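Local coordinates for taurocyamine kinase (Schistosoma mansoni, PDB 4WOD), which reversibly transfers phosphate from ATP to the guanidino compound taurocyamine, using magnesium, with two tandem phosphagen kinase repeats in one chain, at residues A[349-354]-A[366-371]; A[383-388]-A[444-449]; A[417-422]-A[551-556]. The protein carries 4 engineered substitutions. One frame throughout, in Å; residues are numbered along the deposited sequence.

Interaction 1. Residues A[349-354]-A[366-371]; sequences EVMLQE and VEPLTY
Met-351 reaches across the junction of the two kinase repeats with both ends of its side chain: its sulfur lies obliquely beside the ring of Tyr-371, while its CB rests on the ring of Pro-368. SD is 5.4 Å from the centroid of the Tyr-371 ring and 42° off the ring normal, an oblique Met-aromatic contact. Closer in, CB of Met-351 sits 3.8 Å from CG of Pro-368, and the same methylene also touches the proline CD. CG of Met-351 leaves anti to the carbonyl carbon (chi1 -72°) and the chain runs straight on through chi2, which carries the sulfur past the proline to the tyrosine. The contact sets the C-terminal part of helix 331-355, the long last helix of the first repeat, against the start of helix 369-376 in the second, where Pro-368 takes the N-cap position. Deeper down, Leu-352 uses a single methyl: CD2 lies 3.6 Å from the backbone N of Glu-367 and equally close to C of Val-366, pressing on the peptide link between them. That methyl also meets CG of Glu-367 at 3.9 Å. The carboxylate beyond, turned by a bend at chi2 (93°), is buried but well satisfied, since its OE1 forms a salt bridge with Arg-414 and its OE2 a hydrogen bond with Tyr-418.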
loop_
_atom_site.group_PDB
_atom_site.type_symbol
_atom_site.label_atom_id
_atom_site.label_comp_id
_atom_site.label_asym_id
_atom_site.label_seq_id
_atom_site.Cartn_x
_atom_site.Cartn_y
_atom_site.Cartn_z
ATOM N N GLU A 349 -8.605 11.636 11.663
ATOM C CA GLU A 349 -7.421 12.312 12.187
ATOM C C GLU A 349 -7.721 12.837 13.592
ATOM O O GLU A 349 -6.904 12.719 14.519
ATOM C CB GLU A 349 -6.980 13.460 11.279
ATOM C CG GLU A 349 -5.909 14.344 11.882
ATOM C CD GLU A 349 -4.519 13.700 11.892
ATOM O OE1 GLU A 349 -4.330 12.669 11.210
ATOM O OE2 GLU A 349 -3.616 14.236 12.571
ATOM N N VAL A 350 -8.901 13.422 13.748
ATOM C CA VAL A 350 -9.306 13.966 15.048
ATOM C C VAL A 350 -9.354 12.852 16.093
ATOM O O VAL A 350 -8.853 13.021 17.207
ATOM C CB VAL A 350 -10.666 14.676 14.947
ATOM C CG1 VAL A 350 -11.231 14.957 16.343
ATOM C CG2 VAL A 350 -10.514 15.966 14.168
ATOM N N MET A 351 -9.917 11.708 15.724
ATOM C CA MET A 351 -9.996 10.568 16.634
ATOM C C MET A 351 -8.604 10.086 17.008
ATOM O O MET A 351 -8.332 9.824 18.179
ATOM C CB MET A 351 -10.805 9.421 16.022
ATOM C CG MET A 351 -12.304 9.678 15.943
ATOM S SD MET A 351 -13.218 8.342 15.135
ATOM C CE MET A 351 -13.222 8.900 13.455
ATOM N N LEU A 352 -7.722 9.984 16.020
ATOM C CA LEU A 352 -6.344 9.583 16.291
ATOM C C LEU A 352 -5.663 10.535 17.257
ATOM O O LEU A 352 -5.001 10.102 18.205
ATOM C CB LEU A 352 -5.530 9.511 14.997
ATOM C CG LEU A 352 -5.854 8.417 13.980
ATOM C CD1 LEU A 352 -5.222 8.762 12.636
ATOM C CD2 LEU A 352 -5.382 7.002 14.460
ATOM N N GLN A 353 -5.812 11.837 17.011
ATOM C CA GLN A 353 -5.169 12.840 17.839
ATOM C C GLN A 353 -5.643 12.688 19.279
ATOM O O GLN A 353 -4.830 12.737 20.199
ATOM C CB GLN A 353 -5.436 14.266 17.304
ATOM C CG GLN A 353 -4.707 14.574 15.987
ATOM C CD GLN A 353 -3.184 14.567 16.120
ATOM O OE1 GLN A 353 -2.641 14.706 17.220
ATOM N NE2 GLN A 353 -2.489 14.398 14.996
ATOM N N GLU A 354 -6.936 12.442 19.471
ATOM C CA GLU A 354 -7.479 12.283 20.825
ATOM C C GLU A 354 -7.114 10.938 21.497
ATOM O O GLU A 354 -6.702 10.916 22.663
ATOM C CB GLU A 354 -8.998 12.454 20.802
ATOM C CG GLU A 354 -9.430 13.865 20.401
ATOM C CD GLU A 354 -8.862 14.935 21.341
ATOM O OE1 GLU A 354 -8.948 14.749 22.576
ATOM O OE2 GLU A 354 -8.289 15.937 20.845
ATOM N N VAL A 366 -2.799 4.501 17.063
ATOM C CA VAL A 366 -3.826 3.560 16.674
ATOM C C VAL A 366 -5.196 4.217 16.744
ATOM O O VAL A 366 -5.428 5.092 17.583
ATOM C CB VAL A 366 -3.793 2.284 17.557
ATOM C CG1 VAL A 366 -4.184 2.608 19.012
ATOM C CG2 VAL A 366 -4.663 1.159 16.948
ATOM N N GLU A 367 -6.092 3.796 15.855
ATOM C CA GLU A 367 -7.484 4.259 15.878
ATOM C C GLU A 367 -8.160 3.834 17.194
ATOM O O GLU A 367 -7.742 2.849 17.831
ATOM C CB GLU A 367 -8.248 3.697 14.679
ATOM C CG GLU A 367 -7.676 4.063 13.293
ATOM C CD GLU A 367 -6.686 3.033 12.727
ATOM O OE1 GLU A 367 -5.908 2.433 13.499
ATOM O OE2 GLU A 367 -6.689 2.826 11.496
ATOM N N PRO A 368 -9.206 4.571 17.611
ATOM C CA PRO A 368 -9.979 4.134 18.779
ATOM C C PRO A 368 -10.429 2.672 18.673
ATOM O O PRO A 368 -10.804 2.209 17.588
ATOM C CB PRO A 368 -11.185 5.077 18.766
ATOM C CG PRO A 368 -10.631 6.354 18.202
ATOM C CD PRO A 368 -9.677 5.871 17.100
ATOM N N LEU A 369 -10.350 1.957 19.791
ATOM C CA LEU A 369 -10.787 0.568 19.861
ATOM C C LEU A 369 -12.186 0.352 19.266
ATOM O O LEU A 369 -12.402 -0.593 18.509
ATOM C CB LEU A 369 -10.759 0.090 21.306
ATOM C CG LEU A 369 -11.281 -1.321 21.563
ATOM C CD1 LEU A 369 -10.539 -2.360 20.676
ATOM C CD2 LEU A 369 -11.148 -1.646 23.041
ATOM N N THR A 370 -13.135 1.221 19.593
ATOM C CA THR A 370 -14.500 1.012 19.092
ATOM C C THR A 370 -14.615 1.224 17.586
ATOM O O THR A 370 -15.501 0.644 16.946
ATOM C CB THR A 370 -15.517 1.926 19.787
ATOM O OG1 THR A 370 -15.101 3.284 19.636
ATOM C CG2 THR A 370 -15.612 1.574 21.265
ATOM N N TYR A 371 -13.724 2.036 17.020
ATOM C CA TYR A 371 -13.675 2.215 15.564
ATOM C C TYR A 371 -13.174 0.942 14.888
ATOM O O TYR A 371 -13.751 0.468 13.901
ATOM C CB TYR A 371 -12.774 3.396 15.180
ATOM C CG TYR A 371 -12.603 3.594 13.679
ATOM C CD1 TYR A 371 -13.553 4.297 12.938
ATOM C CD2 TYR A 371 -11.484 3.104 13.003
ATOM C CE1 TYR A 371 -13.405 4.488 11.572
ATOM C CE2 TYR A 371 -11.324 3.294 11.637
ATOM C CZ TYR A 371 -12.292 3.983 10.920
ATOM O OH TYR A 371 -12.153 4.196 9.551
#

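Interaction 2. Residues A[383-388]-A[444-449]; sequences KCYTRK and ICDYHG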
loop_
_atom_site.group_PDB
_atom_site.type_symbol
_atom_site.label_atom_id
_atom_site.label_comp_id
_atom_site.label_asym_id
_atom_site.label_seq_id
_atom_site.Cartn_x
_atom_site.Cartn_y
_atom_site.Cartn_z
ATOM N N LYS A 383 -14.776 -18.095 12.957
ATOM C CA LYS A 383 -13.414 -18.553 12.681
ATOM C C LYS A 383 -12.345 -17.574 13.158
ATOM O O LYS A 383 -11.180 -17.938 13.295
ATOM C CB LYS A 383 -13.215 -18.816 11.182
ATOM C CG LYS A 383 -14.486 -18.991 10.379
ATOM C CD LYS A 383 -14.169 -19.098 8.896
ATOM C CE LYS A 383 -15.247 -18.447 8.050
ATOM N NZ LYS A 383 -14.901 -18.511 6.603
ATOM N N CYS A 384 -12.738 -16.331 13.403
ATOM C CA CYS A 384 -11.783 -15.288 13.747
ATOM C C CYS A 384 -11.698 -15.099 15.257
ATOM O O CYS A 384 -12.577 -14.485 15.869
ATOM C CB CYS A 384 -12.165 -13.971 13.070
ATOM S SG CYS A 384 -11.068 -12.603 13.430
ATOM N N TYR A 385 -10.629 -15.622 15.852
ATOM C CA TYR A 385 -10.431 -15.538 17.304
ATOM C C TYR A 385 -10.442 -14.098 17.799
ATOM O O TYR A 385 -11.001 -13.804 18.862
ATOM C CB TYR A 385 -9.114 -16.203 17.701
ATOM C CG TYR A 385 -9.062 -17.683 17.404
ATOM C CD1 TYR A 385 -9.489 -18.610 18.338
ATOM C CD2 TYR A 385 -8.575 -18.149 16.188
ATOM C CE1 TYR A 385 -9.434 -19.971 18.077
ATOM C CE2 TYR A 385 -8.520 -19.506 15.909
ATOM C CZ TYR A 385 -8.957 -20.412 16.858
ATOM O OH TYR A 385 -8.905 -21.758 16.597
ATOM N N THR A 386 -9.820 -13.219 17.014
ATOM C CA THR A 386 -9.649 -11.818 17.366
ATOM C C THR A 386 -10.999 -11.159 17.652
ATOM O O THR A 386 -11.141 -10.394 18.610
ATOM C CB THR A 386 -8.914 -11.051 16.232
ATOM O OG1 THR A 386 -7.685 -11.735 15.896
ATOM C CG2 THR A 386 -8.630 -9.608 16.634
ATOM N N ARG A 387 -11.986 -11.477 16.820
ATOM C CA ARG A 387 -13.351 -10.966 16.992
ATOM C C ARG A 387 -14.166 -11.714 18.044
ATOM O O ARG A 387 -14.902 -11.109 18.823
ATOM C CB ARG A 387 -14.102 -11.017 15.659
ATOM C CG ARG A 387 -15.534 -10.580 15.797
ATOM C CD ARG A 387 -16.207 -10.341 14.465
ATOM N NE ARG A 387 -17.486 -9.678 14.679
ATOM C CZ ARG A 387 -18.638 -10.070 14.134
ATOM N NH1 ARG A 387 -18.672 -11.120 13.329
ATOM N NH2 ARG A 387 -19.753 -9.409 14.398
ATOM N N LYS A 388 -14.033 -13.035 18.064
ATOM C CA LYS A 388 -14.845 -13.873 18.940
ATOM C C LYS A 388 -14.735 -13.468 20.416
ATOM O O LYS A 388 -15.723 -13.509 21.155
ATOM C CB LYS A 388 -14.445 -15.343 18.760
ATOM C CG LYS A 388 -15.294 -16.329 19.521
ATOM C CD LYS A 388 -14.843 -17.738 19.206
ATOM C CE LYS A 388 -15.497 -18.753 20.117
ATOM N NZ LYS A 388 -15.034 -20.124 19.771
ATOM N N ILE A 444 -6.318 -17.739 23.761
ATOM C CA ILE A 444 -5.171 -18.645 23.728
ATOM C C ILE A 444 -5.632 -20.071 24.008
ATOM O O ILE A 444 -5.287 -21.002 23.288
ATOM C CB ILE A 444 -4.105 -18.196 24.768
ATOM C CG1 ILE A 444 -3.356 -16.957 24.261
ATOM C CG2 ILE A 444 -3.128 -19.312 25.116
ATOM C CD1 ILE A 444 -2.594 -16.206 25.357
ATOM N N CYS A 445 -6.430 -20.213 25.059
ATOM C CA CYS A 445 -7.033 -21.484 25.430
ATOM C C CYS A 445 -7.815 -22.115 24.280
ATOM O O CYS A 445 -7.677 -23.309 24.012
ATOM C CB CYS A 445 -7.944 -21.284 26.633
ATOM S SG CYS A 445 -7.036 -21.100 28.183
ATOM N N ASP A 446 -8.626 -21.297 23.613
ATOM C CA ASP A 446 -9.388 -21.714 22.430
ATOM C C ASP A 446 -8.473 -22.144 21.280
ATOM O O ASP A 446 -8.585 -23.265 20.779
ATOM C CB ASP A 446 -10.298 -20.572 21.969
ATOM C CG ASP A 446 -11.427 -21.034 21.045
ATOM O OD1 ASP A 446 -11.294 -22.089 20.387
ATOM O OD2 ASP A 446 -12.451 -20.316 20.974
ATOM N N TYR A 447 -7.566 -21.259 20.869
ATOM C CA TYR A 447 -6.671 -21.553 19.742
ATOM C C TYR A 447 -5.849 -22.830 19.962
ATOM O O TYR A 447 -5.783 -23.690 19.087
ATOM C CB TYR A 447 -5.726 -20.363 19.482
ATOM C CG TYR A 447 -4.870 -20.486 18.233
ATOM C CD1 TYR A 447 -5.247 -19.864 17.046
ATOM C CD2 TYR A 447 -3.689 -21.223 18.236
ATOM C CE1 TYR A 447 -4.475 -19.976 15.888
ATOM C CE2 TYR A 447 -2.910 -21.337 17.085
ATOM C CZ TYR A 447 -3.306 -20.704 15.923
ATOM O OH TYR A 447 -2.540 -20.809 14.784
ATOM N N HIS A 448 -5.214 -22.947 21.127
ATOM C CA HIS A 448 -4.331 -24.084 21.399
ATOM C C HIS A 448 -5.026 -25.309 22.013
ATOM O O HIS A 448 -4.371 -26.306 22.312
ATOM C CB HIS A 448 -3.188 -23.627 22.301
ATOM C CG HIS A 448 -2.353 -22.554 21.681
ATOM N ND1 HIS A 448 -1.353 -22.825 20.774
ATOM C CD2 HIS A 448 -2.414 -21.205 21.786
ATOM C CE1 HIS A 448 -0.819 -21.689 20.361
ATOM N NE2 HIS A 448 -1.435 -20.692 20.969
ATOM N N GLY A 449 -6.344 -25.240 22.184
ATOM C CA GLY A 449 -7.099 -26.334 22.781
ATOM C C GLY A 449 -6.654 -26.717 24.188
ATOM O O GLY A 449 -6.466 -27.903 24.497
#
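Tyr-385 and Tyr-447 meet with their ring planes 57° apart and their centroids separated by 5.2 Å, an inclined aromatic pair joining the short helix 385-388 to the last turn of helix 437-448 in the N-terminal domain of the second repeat. Over one face of the Tyr-385 ring comes the Tyr-447 side chain: CB makes a CH-pi contact, 4.2 Å from the Tyr-385 centroid, and CD1 of Tyr-447 lies over the rim, 3.5 Å from CE2 of Tyr-385. The first torsion of Tyr-447 (chi1 -173°) sets its ring anti to the backbone N, and this swings CD1 across the neighbouring tyrosine. At the edge of the same Tyr-385 ring stands the carboxylate of Asp-446, nearly perpendicular to it, with OD1 3.6 Å from CE1 of Tyr-385. The other oxygen of Asp-446, OD2, is shared between Lys-388, which forms a salt bridge, and the hydroxyl of Tyr-389, so two partners grip it. Beyond this surface contact the Tyr-447 side chain touches Ser-633 and lies about 6 Å from that of Cys-631, the predicted active-site cysteine. Lys-388 runs fully extended to Asp-446 from the opposite direction, and its NZ meets the syn lone pair of Asp-446 OD2 at 2.9 Å.

Interaction 3. Residues A[417-422]-A[551-556]; sequences AYNNRS and DDPVLR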
loop_
_atom_site.group_PDB
_atom_site.type_symbol
_atom_site.label_atom_id
_atom_site.label_comp_id
_atom_site.label_asym_id
_atom_site.label_seq_id
_atom_site.Cartn_x
_atom_site.Cartn_y
_atom_site.Cartn_z
ATOM N N ALA A 417 -8.924 -6.090 12.104
ATOM C CA ALA A 417 -9.867 -5.056 11.685
ATOM C C ALA A 417 -9.729 -4.734 10.189
ATOM O O ALA A 417 -10.731 -4.614 9.472
ATOM C CB ALA A 417 -9.666 -3.817 12.514
ATOM N N TYR A 418 -8.492 -4.610 9.712
ATOM C CA TYR A 418 -8.256 -4.262 8.316
ATOM C C TYR A 418 -8.014 -5.446 7.384
ATOM O O TYR A 418 -7.967 -5.272 6.158
ATOM C CB TYR A 418 -7.073 -3.317 8.207
ATOM C CG TYR A 418 -7.380 -1.898 8.609
ATOM C CD1 TYR A 418 -8.143 -1.078 7.783
ATOM C CD2 TYR A 418 -6.888 -1.368 9.801
ATOM C CE1 TYR A 418 -8.424 0.235 8.137
ATOM C CE2 TYR A 418 -7.175 -0.058 10.165
ATOM C CZ TYR A 418 -7.940 0.737 9.323
ATOM O OH TYR A 418 -8.198 2.051 9.667
ATOM N N ASN A 419 -7.828 -6.630 7.958
ATOM C CA ASN A 419 -7.722 -7.870 7.184
ATOM C C ASN A 419 -8.585 -8.944 7.815
ATOM O O ASN A 419 -8.113 -9.732 8.633
ATOM C CB ASN A 419 -6.263 -8.337 7.084
ATOM C CG ASN A 419 -5.356 -7.271 6.487
ATOM O OD1 ASN A 419 -5.163 -7.213 5.268
ATOM N ND2 ASN A 419 -4.808 -6.405 7.343
ATOM N N ASN A 420 -9.858 -8.971 7.418
ATOM C CA ASN A 420 -10.872 -9.771 8.095
ATOM C C ASN A 420 -10.671 -11.281 7.975
ATOM O O ASN A 420 -11.359 -12.037 8.634
ATOM C CB ASN A 420 -12.271 -9.431 7.561
ATOM C CG ASN A 420 -12.742 -8.030 7.939
ATOM O OD1 ASN A 420 -13.664 -7.500 7.314
ATOM N ND2 ASN A 420 -12.134 -7.434 8.968
ATOM N N ARG A 421 -9.769 -11.729 7.104
ATOM C CA ARG A 421 -9.495 -13.162 7.019
ATOM C C ARG A 421 -8.378 -13.563 7.989
ATOM O O ARG A 421 -8.132 -14.755 8.216
ATOM C CB ARG A 421 -9.129 -13.566 5.594
ATOM C CG ARG A 421 -10.246 -13.339 4.578
ATOM C CD ARG A 421 -9.949 -14.102 3.288
ATOM N NE ARG A 421 -10.764 -13.653 2.162
ATOM C CZ ARG A 421 -10.674 -14.150 0.929
ATOM N NH1 ARG A 421 -9.814 -15.118 0.654
ATOM N NH2 ARG A 421 -11.451 -13.683 -0.032
ATOM N N SER A 422 -7.708 -12.567 8.563
ATOM C CA SER A 422 -6.749 -12.834 9.640
ATOM C C SER A 422 -7.500 -13.244 10.899
ATOM O O SER A 422 -8.444 -12.567 11.302
ATOM C CB SER A 422 -5.877 -11.616 9.915
ATOM O OG SER A 422 -5.075 -11.834 11.069
ATOM N N ASP A 551 5.793 -6.736 2.366
ATOM C CA ASP A 551 4.700 -7.004 1.434
ATOM C C ASP A 551 3.526 -7.824 1.986
ATOM O O ASP A 551 2.632 -8.178 1.224
ATOM C CB ASP A 551 5.244 -7.725 0.203
ATOM C CG ASP A 551 5.747 -9.115 0.530
ATOM O OD1 ASP A 551 6.025 -9.382 1.723
ATOM O OD2 ASP A 551 5.868 -9.941 -0.402
ATOM N N ASP A 552 3.520 -8.139 3.282
ATOM C CA ASP A 552 2.376 -8.823 3.893
ATOM C C ASP A 552 1.423 -7.822 4.550
ATOM O O ASP A 552 1.810 -7.136 5.489
ATOM C CB ASP A 552 2.842 -9.837 4.930
ATOM C CG ASP A 552 1.681 -10.557 5.617
ATOM O OD1 ASP A 552 0.518 -10.396 5.202
ATOM O OD2 ASP A 552 1.930 -11.304 6.572
ATOM N N PRO A 553 0.173 -7.743 4.058
ATOM C CA PRO A 553 -0.756 -6.715 4.551
ATOM C C PRO A 553 -1.110 -6.880 6.018
ATOM O O PRO A 553 -1.352 -5.883 6.702
ATOM C CB PRO A 553 -2.002 -6.908 3.670
ATOM C CG PRO A 553 -1.887 -8.287 3.127
ATOM C CD PRO A 553 -0.414 -8.530 2.960
ATOM N N VAL A 554 -1.159 -8.125 6.479
ATOM C CA VAL A 554 -1.469 -8.417 7.862
ATOM C C VAL A 554 -0.380 -7.848 8.756
ATOM O O VAL A 554 -0.666 -7.095 9.670
ATOM C CB VAL A 554 -1.610 -9.929 8.103
ATOM C CG1 VAL A 554 -1.693 -10.227 9.598
ATOM C CG2 VAL A 554 -2.824 -10.467 7.363
ATOM N N LEU A 555 0.870 -8.208 8.487
ATOM C CA LEU A 555 1.979 -7.669 9.260
ATOM C C LEU A 555 2.023 -6.144 9.134
ATOM O O LEU A 555 2.203 -5.441 10.133
ATOM C CB LEU A 555 3.315 -8.294 8.814
ATOM C CG LEU A 555 4.537 -7.971 9.682
ATOM C CD1 LEU A 555 4.198 -8.056 11.154
ATOM C CD2 LEU A 555 5.715 -8.894 9.355
ATOM N N ARG A 556 1.829 -5.641 7.912
ATOM C CA ARG A 556 1.854 -4.205 7.660
ATOM C C ARG A 556 0.870 -3.464 8.571
ATOM O O ARG A 556 1.225 -2.491 9.204
ATOM C CB ARG A 556 1.523 -3.897 6.192
ATOM C CG ARG A 556 1.613 -2.419 5.818
ATOM C CD ARG A 556 0.845 -2.142 4.514
ATOM N NE ARG A 556 -0.569 -2.481 4.674
ATOM C CZ ARG A 556 -1.424 -2.682 3.673
ATOM N NH1 ARG A 556 -1.009 -2.605 2.415
ATOM N NH2 ARG A 556 -2.694 -2.982 3.932
#
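Asn-419 points its side chain at the first turn of helix 553-558, bridging the two domains of the second repeat: it is the first residue beyond helix 409-418 of the N-terminal domain and opens a type I beta turn that runs to Ser-422, whereas the helix it faces belongs to the C-terminal catalytic domain. At the root of the side chain, CB lies 4.1 Å from CG2 of Val-554. CG then leaves anti to the carbonyl carbon (chi1 -56°), keeping the amide carbon near the same valine methyl and placing the amide against the helix start, its oxygen at the proline ring and its nitrogen at the backbone. The oxygen OD1 turns to Pro-553, whose CB it meets at 3.6 Å, a van der Waals contact in which the asparagine crosses the proline at about a right angle. The nitrogen ND2 approaches CA of Val-554 at 3.9 Å and lies near the carbonyl of Pro-553, but its hydrogen bonds go to OD2 of Asp-557 and to the carbonyl of Asn-415. One amide group thus ties the end of helix 409-418 to an acid of the facing helix. Val-554 spreads its two methyls over the turn, CG2 reaching CB of Ser-422 as well as Asn-419. The helix facing them is capped by Asp-552, at the N-cap position just before it, whose OD1 accepts from N of Val-554 at 3.1 Å, the donor standing 62° out of the carboxylate plane. On the other branch of the valine, CG1 lies 4.0 Å from OG of Ser-422.

In the fold
Interaction 1 is mostly buried and apolar and joins the two repeats, interaction 2 lies at the surface within one N-terminal domain, and interaction 3, partly buried, spans the two domains of the second repeat. Only interaction 2 has a salt bridge between its own segments; across the other two the segments meet by packing, and the polar ends of Glu-367 and Asn-419 bond to residues outside. Interactions 1 and 3 meet directly where the Tyr-418 hydroxyl approaches OE2 of Glu-367, so helix 409-418 serves both. Interactions 2 and 3 touch by packing between SG of Cys-384 and the carbonyl oxygen of Ser-422. Interactions 1 and 2 do not touch, their centres about 26 Å apart, although helices 369-376 and 385-388 are consecutive.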